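Local coordinates for protein succinate--CoA ligase subunit alpha (PDB 6MEL) that serves as the alpha subunit of a two-protein ligase assembly, joining a Rossmann-type domain to a second alpha/beta domain built on a mixed sheet, at residues A[204-209]-A[230-235]; A[149-154]-A[176-181]; A[214-219]-A[263-268]. One frame throughout, in Å; residues are numbered along the deposited sequence.

Interaction 1: residues A[204-209]-A[230-235]; sequences IVMIGE and VVAFIA
With chi1 at 61°, Met-206 holds CG between its own backbone N and carbonyl carbon, and this sends the side chain across to the neighbouring strand, where CG rests 3.6 Å from Ala-232 CB. The chain runs on extended through chi2 (179°), which carries Met-206 SD to 3.9 Å from Val-230 CG1. The sulfur thus meets a valine methyl while CG lies against the small side chain of the alanine. Further along the same face, Ile-234 lays CD1 over the bare backbone of Gly-208, 4.0 Å from CA, the branched chain crossing a residue that has no side chain of its own.

Beneath these contacts runs a regular parallel pairing, and it illustrates how a beta-alpha-beta unit is closed: strand 203-209, helix 214-225 and strand 230-235 follow one another in the chain, and the two strands end up side by side in a mixed sheet. Ile-204, Met-206 and Gly-208 turn polar backbone atoms to the partner strand. Met-206 is gripped twice, its N donating to Val-231 O at 2.7 Å and its O accepting from Phe-233 N at 3.0 Å. Gly-208 repeats the scheme, with N bonded to Phe-233 O in the carbonyl plane. Gly-208 O takes Ala-235 N at 2.9 Å, but there the donor stands 45° above the carbonyl plane. CA-H...O contacts accompany the bonds, as where Ala-232 CA comes within 3.2 Å of Met-206 O.

On the opposite face, Val-205 and Val-231 pack beneath helix 280-288. At the C-terminal end Glu-209 and Ala-235 bring their CB atoms to 4.1 Å, and the carboxylate of Glu-209 leads away to a hydrogen bond with His-247.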
loop_
_atom_site.group_PDB
_atom_site.type_symbol
_atom_site.label_atom_id
_atom_site.label_comp_id
_atom_site.label_asym_id
_atom_site.label_seq_id
_atom_site.Cartn_x
_atom_site.Cartn_y
_atom_site.Cartn_z
ATOM N N ILE A 204 -23.301 3.944 11.957
ATOM C CA ILE A 204 -21.910 3.623 11.716
ATOM C C ILE A 204 -21.377 4.454 10.552
ATOM O O ILE A 204 -22.036 4.543 9.497
ATOM C CB ILE A 204 -21.729 2.127 11.428
ATOM C CG1 ILE A 204 -22.315 1.252 12.538
ATOM C CG2 ILE A 204 -20.262 1.830 11.240
ATOM C CD1 ILE A 204 -23.579 0.578 12.159
ATOM N N VAL A 205 -20.196 5.031 10.752
ATOM C CA VAL A 205 -19.409 5.643 9.679
ATOM C C VAL A 205 -18.337 4.635 9.243
ATOM O O VAL A 205 -17.531 4.198 10.065
ATOM C CB VAL A 205 -18.772 6.955 10.148
ATOM C CG1 VAL A 205 -17.866 7.565 9.075
ATOM C CG2 VAL A 205 -19.829 7.965 10.599
ATOM N N MET A 206 -18.289 4.331 7.946
ATOM C CA MET A 206 -17.241 3.524 7.366
ATOM C C MET A 206 -16.398 4.421 6.450
ATOM O O MET A 206 -16.922 5.170 5.621
ATOM C CB MET A 206 -17.767 2.265 6.642
ATOM C CG MET A 206 -18.696 2.538 5.493
ATOM S SD MET A 206 -19.224 0.994 4.710
ATOM C CE MET A 206 -17.840 0.605 3.648
ATOM N N ILE A 207 -15.082 4.390 6.679
ATOM C CA ILE A 207 -14.107 5.177 5.913
ATOM C C ILE A 207 -13.212 4.185 5.172
ATOM O O ILE A 207 -12.556 3.364 5.813
ATOM C CB ILE A 207 -13.238 6.099 6.788
ATOM C CG1 ILE A 207 -14.035 6.942 7.786
ATOM C CG2 ILE A 207 -12.359 6.964 5.902
ATOM C CD1 ILE A 207 -14.817 8.056 7.142
ATOM N N GLY A 208 -13.212 4.274 3.835
ATOM C CA GLY A 208 -12.430 3.387 3.033
ATOM C C GLY A 208 -11.492 4.153 2.151
ATOM O O GLY A 208 -11.376 5.383 2.281
ATOM N N GLU A 209 -10.834 3.410 1.263
ATOM C CA GLU A 209 -9.985 3.977 0.258
ATOM C C GLU A 209 -9.807 2.996 -0.902
ATOM O O GLU A 209 -10.256 1.856 -0.844
ATOM C CB GLU A 209 -8.659 4.442 0.861
ATOM C CG GLU A 209 -7.815 3.372 1.491
ATOM C CD GLU A 209 -6.687 3.880 2.395
ATOM O OE1 GLU A 209 -6.936 4.785 3.196
ATOM O OE2 GLU A 209 -5.552 3.336 2.291
ATOM N N VAL A 230 -25.716 3.526 7.791
ATOM C CA VAL A 230 -24.323 3.540 7.495
ATOM C C VAL A 230 -24.000 4.732 6.592
ATOM O O VAL A 230 -24.660 4.926 5.543
ATOM C CB VAL A 230 -23.891 2.238 6.820
ATOM C CG1 VAL A 230 -22.424 2.308 6.435
ATOM C CG2 VAL A 230 -24.168 1.047 7.719
ATOM N N VAL A 231 -22.981 5.505 7.001
ATOM C CA VAL A 231 -22.417 6.576 6.236
ATOM C C VAL A 231 -21.062 6.086 5.743
ATOM O O VAL A 231 -20.300 5.564 6.551
ATOM C CB VAL A 231 -22.251 7.836 7.094
ATOM C CG1 VAL A 231 -21.436 8.921 6.388
ATOM C CG2 VAL A 231 -23.589 8.399 7.537
ATOM N N ALA A 232 -20.743 6.339 4.468
ATOM C CA ALA A 232 -19.460 5.942 3.872
ATOM C C ALA A 232 -18.791 7.127 3.205
ATOM O O ALA A 232 -19.435 7.949 2.529
ATOM C CB ALA A 232 -19.601 4.817 2.892
ATOM N N PHE A 233 -17.475 7.212 3.434
ATOM C CA PHE A 233 -16.597 8.061 2.657
ATOM C C PHE A 233 -15.448 7.174 2.159
ATOM O O PHE A 233 -14.813 6.509 2.959
ATOM C CB PHE A 233 -16.037 9.251 3.452
ATOM C CG PHE A 233 -15.015 10.037 2.652
ATOM C CD1 PHE A 233 -15.414 10.892 1.633
ATOM C CD2 PHE A 233 -13.663 9.824 2.803
ATOM C CE1 PHE A 233 -14.489 11.556 0.841
ATOM C CE2 PHE A 233 -12.736 10.472 2.001
ATOM C CZ PHE A 233 -13.151 11.329 1.014
ATOM N N ILE A 234 -15.195 7.201 0.853
ATOM C CA ILE A 234 -14.190 6.409 0.214
ATOM C C ILE A 234 -13.166 7.377 -0.358
ATOM O O ILE A 234 -13.447 8.033 -1.316
ATOM C CB ILE A 234 -14.751 5.505 -0.911
ATOM C CG1 ILE A 234 -15.942 4.656 -0.456
ATOM C CG2 ILE A 234 -13.628 4.623 -1.470
ATOM C CD1 ILE A 234 -15.667 3.769 0.765
ATOM N N ALA A 235 -11.960 7.400 0.218
ATOM C CA ALA A 235 -10.910 8.316 -0.252
ATOM C C ALA A 235 -10.277 7.816 -1.556
ATOM O O ALA A 235 -10.117 6.618 -1.770
ATOM C CB ALA A 235 -9.869 8.402 0.823
#

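Interaction 2: residues A[149-154]-A[176-181]; sequences GLISKS and VGIGGD
Ile-151 and Ile-178 meet through their CG2 methyls, 3.7 Å apart, in the closely packed half of this contact. Ile-178 places CG1 between its backbone N and carbonyl carbon (chi1 62°), and that branch is thereby folded over the neighbouring strand end, 3.5 Å from Ser-152 O. Ser-152 O also accepts Ile-178 N at 2.7 Å, with the donor tilted out of the carbonyl plane. Upstream, Val-176 is held at both backbone polar atoms, by Leu-150 O and Ser-152 N, which forms the parallel pairing that closes the beta-alpha-beta unit of strand 148-152, helix 156-167 and strand 172-177.

Past Ile-178 the direct backbone bonds stop. Both segments leave the sheet as loops, and a water bridges them, accepting from Gly-179 N at 2.9 Å and probably donating to Ser-152 O at 2.8 Å. The aliphatic part of Lys-153 lies along the loop, with CG 3.4 Å from Gly-179 O. Its extended chain carries NZ away to a salt bridge with Glu-215. Ser-152 OG, meanwhile, accepts Ser-154 N at 3.0 Å in an ST turn and is also hydrogen-bonded to Thr-158.

The water thus satisfies Gly-179 N where the strand bonds end, and the ammonium of Lys-153, paired with Glu-215, would probably be steadied as a charge in this buried place.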
loop_
_atom_site.group_PDB
_atom_site.type_symbol
_atom_site.label_atom_id
_atom_site.label_comp_id
_atom_site.label_asym_id
_atom_site.label_seq_id
_atom_site.Cartn_x
_atom_site.Cartn_y
_atom_site.Cartn_z
ATOM N N GLY A 149 -20.591 4.570 15.694
ATOM C CA GLY A 149 -19.471 3.664 15.473
ATOM C C GLY A 149 -18.653 4.139 14.281
ATOM O O GLY A 149 -19.204 4.821 13.372
ATOM N N LEU A 150 -17.366 3.792 14.272
ATOM C CA LEU A 150 -16.426 4.242 13.207
ATOM C C LEU A 150 -15.540 3.053 12.794
ATOM O O LEU A 150 -14.945 2.428 13.655
ATOM C CB LEU A 150 -15.620 5.341 13.887
ATOM C CG LEU A 150 -14.886 6.379 13.071
ATOM C CD1 LEU A 150 -15.460 6.600 11.690
ATOM C CD2 LEU A 150 -14.836 7.681 13.871
ATOM N N ILE A 151 -15.448 2.765 11.496
ATOM C CA ILE A 151 -14.544 1.769 10.961
ATOM C C ILE A 151 -13.740 2.442 9.864
ATOM O O ILE A 151 -14.344 2.986 8.974
ATOM C CB ILE A 151 -15.300 0.559 10.384
ATOM C CG1 ILE A 151 -16.319 -0.027 11.362
ATOM C CG2 ILE A 151 -14.322 -0.511 9.904
ATOM C CD1 ILE A 151 -17.410 -0.805 10.666
ATOM N N SER A 152 -12.400 2.411 9.949
ATOM C CA SER A 152 -11.577 3.212 9.020
ATOM C C SER A 152 -10.263 2.506 8.649
ATOM O O SER A 152 -9.536 2.027 9.519
ATOM C CB SER A 152 -11.316 4.554 9.613
ATOM O OG SER A 152 -10.525 5.362 8.763
ATOM N N LYS A 153 -9.930 2.576 7.360
ATOM C CA LYS A 153 -8.661 2.105 6.854
ATOM C C LYS A 153 -7.558 3.161 7.052
ATOM O O LYS A 153 -6.361 2.905 6.676
ATOM C CB LYS A 153 -8.750 1.815 5.360
ATOM C CG LYS A 153 -9.264 0.447 4.925
ATOM C CD LYS A 153 -9.338 0.378 3.423
ATOM C CE LYS A 153 -9.773 -0.982 2.938
ATOM N NZ LYS A 153 -9.829 -1.032 1.460
ATOM N N SER A 154 -7.890 4.315 7.643
ATOM C CA SER A 154 -6.860 5.352 7.839
ATOM C C SER A 154 -6.712 5.794 9.304
ATOM O O SER A 154 -7.415 5.305 10.213
ATOM C CB SER A 154 -7.018 6.516 6.904
ATOM O OG SER A 154 -8.318 6.713 6.496
ATOM N N VAL A 176 -12.585 1.899 15.231
ATOM C CA VAL A 176 -11.609 0.889 14.906
ATOM C C VAL A 176 -10.861 1.302 13.635
ATOM O O VAL A 176 -11.455 1.492 12.569
ATOM C CB VAL A 176 -12.274 -0.470 14.717
ATOM C CG1 VAL A 176 -11.223 -1.554 14.611
ATOM C CG2 VAL A 176 -13.262 -0.752 15.819
ATOM N N GLY A 177 -9.550 1.431 13.734
ATOM C CA GLY A 177 -8.729 1.569 12.534
ATOM C C GLY A 177 -8.352 0.174 12.038
ATOM O O GLY A 177 -7.655 -0.503 12.742
ATOM N N ILE A 178 -8.830 -0.240 10.848
ATOM C CA ILE A 178 -8.637 -1.594 10.370
ATOM C C ILE A 178 -7.345 -1.787 9.557
ATOM O O ILE A 178 -7.016 -2.934 9.275
ATOM C CB ILE A 178 -9.854 -2.091 9.590
ATOM C CG1 ILE A 178 -10.123 -1.264 8.331
ATOM C CG2 ILE A 178 -11.063 -2.199 10.522
ATOM C CD1 ILE A 178 -11.216 -1.824 7.485
ATOM N N GLY A 179 -6.666 -0.700 9.164
ATOM C CA GLY A 179 -5.367 -0.742 8.557
ATOM C C GLY A 179 -5.369 -0.456 7.068
ATOM O O GLY A 179 -6.382 -0.648 6.358
ATOM N N GLY A 180 -4.197 0.006 6.612
ATOM C CA GLY A 180 -3.979 0.466 5.242
ATOM C C GLY A 180 -3.186 -0.518 4.374
ATOM O O GLY A 180 -2.734 -0.158 3.292
ATOM N N ASP A 181 -2.998 -1.746 4.856
ATOM C CA ASP A 181 -2.202 -2.749 4.143
ATOM C C ASP A 181 -3.111 -3.626 3.275
ATOM O O ASP A 181 -4.344 -3.634 3.395
ATOM C CB ASP A 181 -1.384 -3.580 5.130
ATOM C CG ASP A 181 -0.145 -2.871 5.644
ATOM O OD1 ASP A 181 0.110 -1.731 5.207
ATOM O OD2 ASP A 181 0.591 -3.494 6.466
HETATM O O HOH W 1 -6.730 2.066 9.996
#

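Interaction 3: residues A[214-219]-A[263-268]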
loop_
_atom_site.group_PDB
_atom_site.type_symbol
_atom_site.label_atom_id
_atom_site.label_comp_id
_atom_site.label_asym_id
_atom_site.label_seq_id
_atom_site.Cartn_x
_atom_site.Cartn_y
_atom_site.Cartn_z
ATOM N N LEU A 214 -13.029 -4.677 -0.676
ATOM C CA LEU A 214 -13.761 -4.917 0.604
ATOM C C LEU A 214 -15.034 -4.052 0.669
ATOM O O LEU A 214 -16.104 -4.543 1.116
ATOM C CB LEU A 214 -12.864 -4.632 1.818
ATOM C CG LEU A 214 -11.806 -5.694 2.150
ATOM C CD1 LEU A 214 -10.981 -5.226 3.329
ATOM C CD2 LEU A 214 -12.418 -7.069 2.463
ATOM N N GLU A 215 -14.926 -2.790 0.244
ATOM C CA GLU A 215 -16.037 -1.842 0.388
ATOM C C GLU A 215 -17.175 -2.185 -0.602
ATOM O O GLU A 215 -18.341 -1.934 -0.308
ATOM C CB GLU A 215 -15.530 -0.401 0.236
ATOM C CG GLU A 215 -14.492 0.007 1.280
ATOM C CD GLU A 215 -13.049 -0.212 0.858
ATOM O OE1 GLU A 215 -12.798 -1.095 -0.001
ATOM O OE2 GLU A 215 -12.174 0.514 1.356
ATOM N N VAL A 216 -16.852 -2.757 -1.761
ATOM C CA VAL A 216 -17.888 -3.228 -2.733
ATOM C C VAL A 216 -18.653 -4.401 -2.104
ATOM O O VAL A 216 -19.853 -4.358 -1.985
ATOM C CB VAL A 216 -17.273 -3.659 -4.080
ATOM C CG1 VAL A 216 -18.311 -4.268 -5.056
ATOM C CG2 VAL A 216 -16.542 -2.509 -4.734
ATOM N N GLU A 217 -17.928 -5.419 -1.638
ATOM C CA GLU A 217 -18.527 -6.591 -0.994
ATOM C C GLU A 217 -19.340 -6.196 0.241
ATOM O O GLU A 217 -20.376 -6.836 0.497
ATOM C CB GLU A 217 -17.483 -7.648 -0.613
ATOM C CG GLU A 217 -16.834 -8.296 -1.837
ATOM C CD GLU A 217 -15.477 -8.961 -1.610
ATOM O OE1 GLU A 217 -15.045 -9.098 -0.437
ATOM O OE2 GLU A 217 -14.842 -9.352 -2.617
ATOM N N ALA A 218 -18.885 -5.178 0.993
ATOM C CA ALA A 218 -19.613 -4.709 2.193
ATOM C C ALA A 218 -21.015 -4.176 1.832
ATOM O O ALA A 218 -21.906 -4.203 2.645
ATOM C CB ALA A 218 -18.844 -3.631 2.919
ATOM N N ALA A 219 -21.194 -3.680 0.621
ATOM C CA ALA A 219 -22.426 -2.971 0.268
ATOM C C ALA A 219 -23.632 -3.932 0.314
ATOM O O ALA A 219 -24.621 -3.695 0.989
ATOM C CB ALA A 219 -22.273 -2.337 -1.068
ATOM N N LYS A 263 -17.975 3.587 -4.262
ATOM C CA LYS A 263 -19.070 4.564 -3.924
ATOM C C LYS A 263 -20.387 4.196 -4.622
ATOM O O LYS A 263 -21.490 4.264 -4.027
ATOM C CB LYS A 263 -18.629 5.955 -4.361
ATOM C CG LYS A 263 -17.546 6.542 -3.468
ATOM C CD LYS A 263 -16.983 7.837 -3.999
ATOM C CE LYS A 263 -18.019 8.939 -4.047
ATOM N NZ LYS A 263 -17.420 10.204 -4.536
ATOM N N GLU A 264 -20.260 3.780 -5.885
ATOM C CA GLU A 264 -21.429 3.398 -6.710
ATOM C C GLU A 264 -22.086 2.137 -6.139
ATOM O O GLU A 264 -23.299 2.071 -6.050
ATOM C CB GLU A 264 -20.933 3.203 -8.134
ATOM C CG GLU A 264 -21.997 3.044 -9.195
ATOM C CD GLU A 264 -21.352 3.041 -10.580
ATOM O OE1 GLU A 264 -20.236 3.665 -10.731
ATOM O OE2 GLU A 264 -21.942 2.424 -11.504
ATOM N N ALA A 265 -21.282 1.141 -5.733
ATOM C CA ALA A 265 -21.837 -0.083 -5.158
ATOM C C ALA A 265 -22.546 0.259 -3.841
ATOM O O ALA A 265 -23.646 -0.190 -3.582
ATOM C CB ALA A 265 -20.761 -1.114 -4.925
ATOM N N LEU A 266 -21.878 1.029 -2.991
ATOM C CA LEU A 266 -22.449 1.382 -1.684
ATOM C C LEU A 266 -23.760 2.176 -1.865
ATOM O O LEU A 266 -24.759 1.920 -1.208
ATOM C CB LEU A 266 -21.398 2.184 -0.910
ATOM C CG LEU A 266 -20.252 1.347 -0.356
ATOM C CD1 LEU A 266 -19.115 2.245 0.086
ATOM C CD2 LEU A 266 -20.735 0.476 0.792
ATOM N N LYS A 267 -23.742 3.134 -2.781
ATOM C CA LYS A 267 -24.915 3.974 -3.054
ATOM C C LYS A 267 -26.113 3.109 -3.518
ATOM O O LYS A 267 -27.216 3.242 -2.992
ATOM C CB LYS A 267 -24.573 5.022 -4.104
ATOM C CG LYS A 267 -25.709 5.982 -4.408
ATOM C CD LYS A 267 -25.333 7.096 -5.371
ATOM C CE LYS A 267 -26.250 8.294 -5.216
ATOM N NZ LYS A 267 -25.798 9.146 -4.086
ATOM N N SER A 268 -25.868 2.158 -4.416
ATOM C CA SER A 268 -26.931 1.355 -5.007
ATOM C C SER A 268 -27.516 0.389 -3.967
ATOM O O SER A 268 -28.616 -0.069 -4.134
ATOM C CB SER A 268 -26.431 0.612 -6.214
ATOM O OG SER A 268 -25.661 -0.508 -5.783
#
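Two helices lying nearly parallel, their N-to-C directions 11° apart and the axes of these short segments approaching to 8.2 Å, pack here through small apolar groups on one face of the sheet. The contact is modest in area and has no hydrogen bond across it, and alanines do much of the work. Ala-219 points its CB toward the other helix, where this methyl meets Ala-265 O at 3.6 Å. A leucine methyl closes in beside it, with Ala-219 CB 3.7 Å from Leu-266 CD2. Ala-265 answers from its own side: its CB lies 4.0 Å from Val-216 CG1, the branch that stands anti to the valine backbone N (chi1 175°).

The pair shows how neighbouring connections in an alpha/beta fold come to lie together. Helix 214-225 links strand 203-209 to strand 230-235, helix 259-268 precedes strand 272-273, and both lie against the same face of the parallel part of the sheet, with helix 280-288 on the other. Leu-266 touches both the partner helix and the sheet. Its CG is anti to its carbonyl carbon (chi1 -75°), and from there Leu-266 CD2 enters the seam beside Glu-215 O, 3.6 Å away, while the side chain also touches Ala-232 and Ile-234 of the sheet below.

Glu-215 O accepts a weak bond from Ala-219 N at 3.5 Å, and Ala-219 N is shared with Val-216 O at 3.0 Å. The carboxylate of Glu-215 turns away from the seam to form salt bridges with Lys-262 and Lys-153. On the other helix, Ser-268 folds its hydroxyl back, OG donating to Ala-265 O at 3.0 Å, giving a side-chain bond to the carbonyl that Ala-219 CB faces.

Interactions 1 and 2 belong to one sheet, in which strands 148-152 and 203-209 are neighbours joined by backbone bonds such as Ile-207 N to Ile-151 O. Both are buried, but interaction 2 lies nearer the centre of the chain and passes into water-bridged loops, whereas interaction 1 keeps its strand pairing along its whole length. Interaction 3 is more peripheral, with partly exposed residues, and replaces backbone bonds by apolar contact. It packs a helix of the interaction 1 crossover against the next one, and Leu-266 reaches down onto strand 230-235. Glu-215 ties all three together, bonding Glu-209 N and pairing with Lys-153.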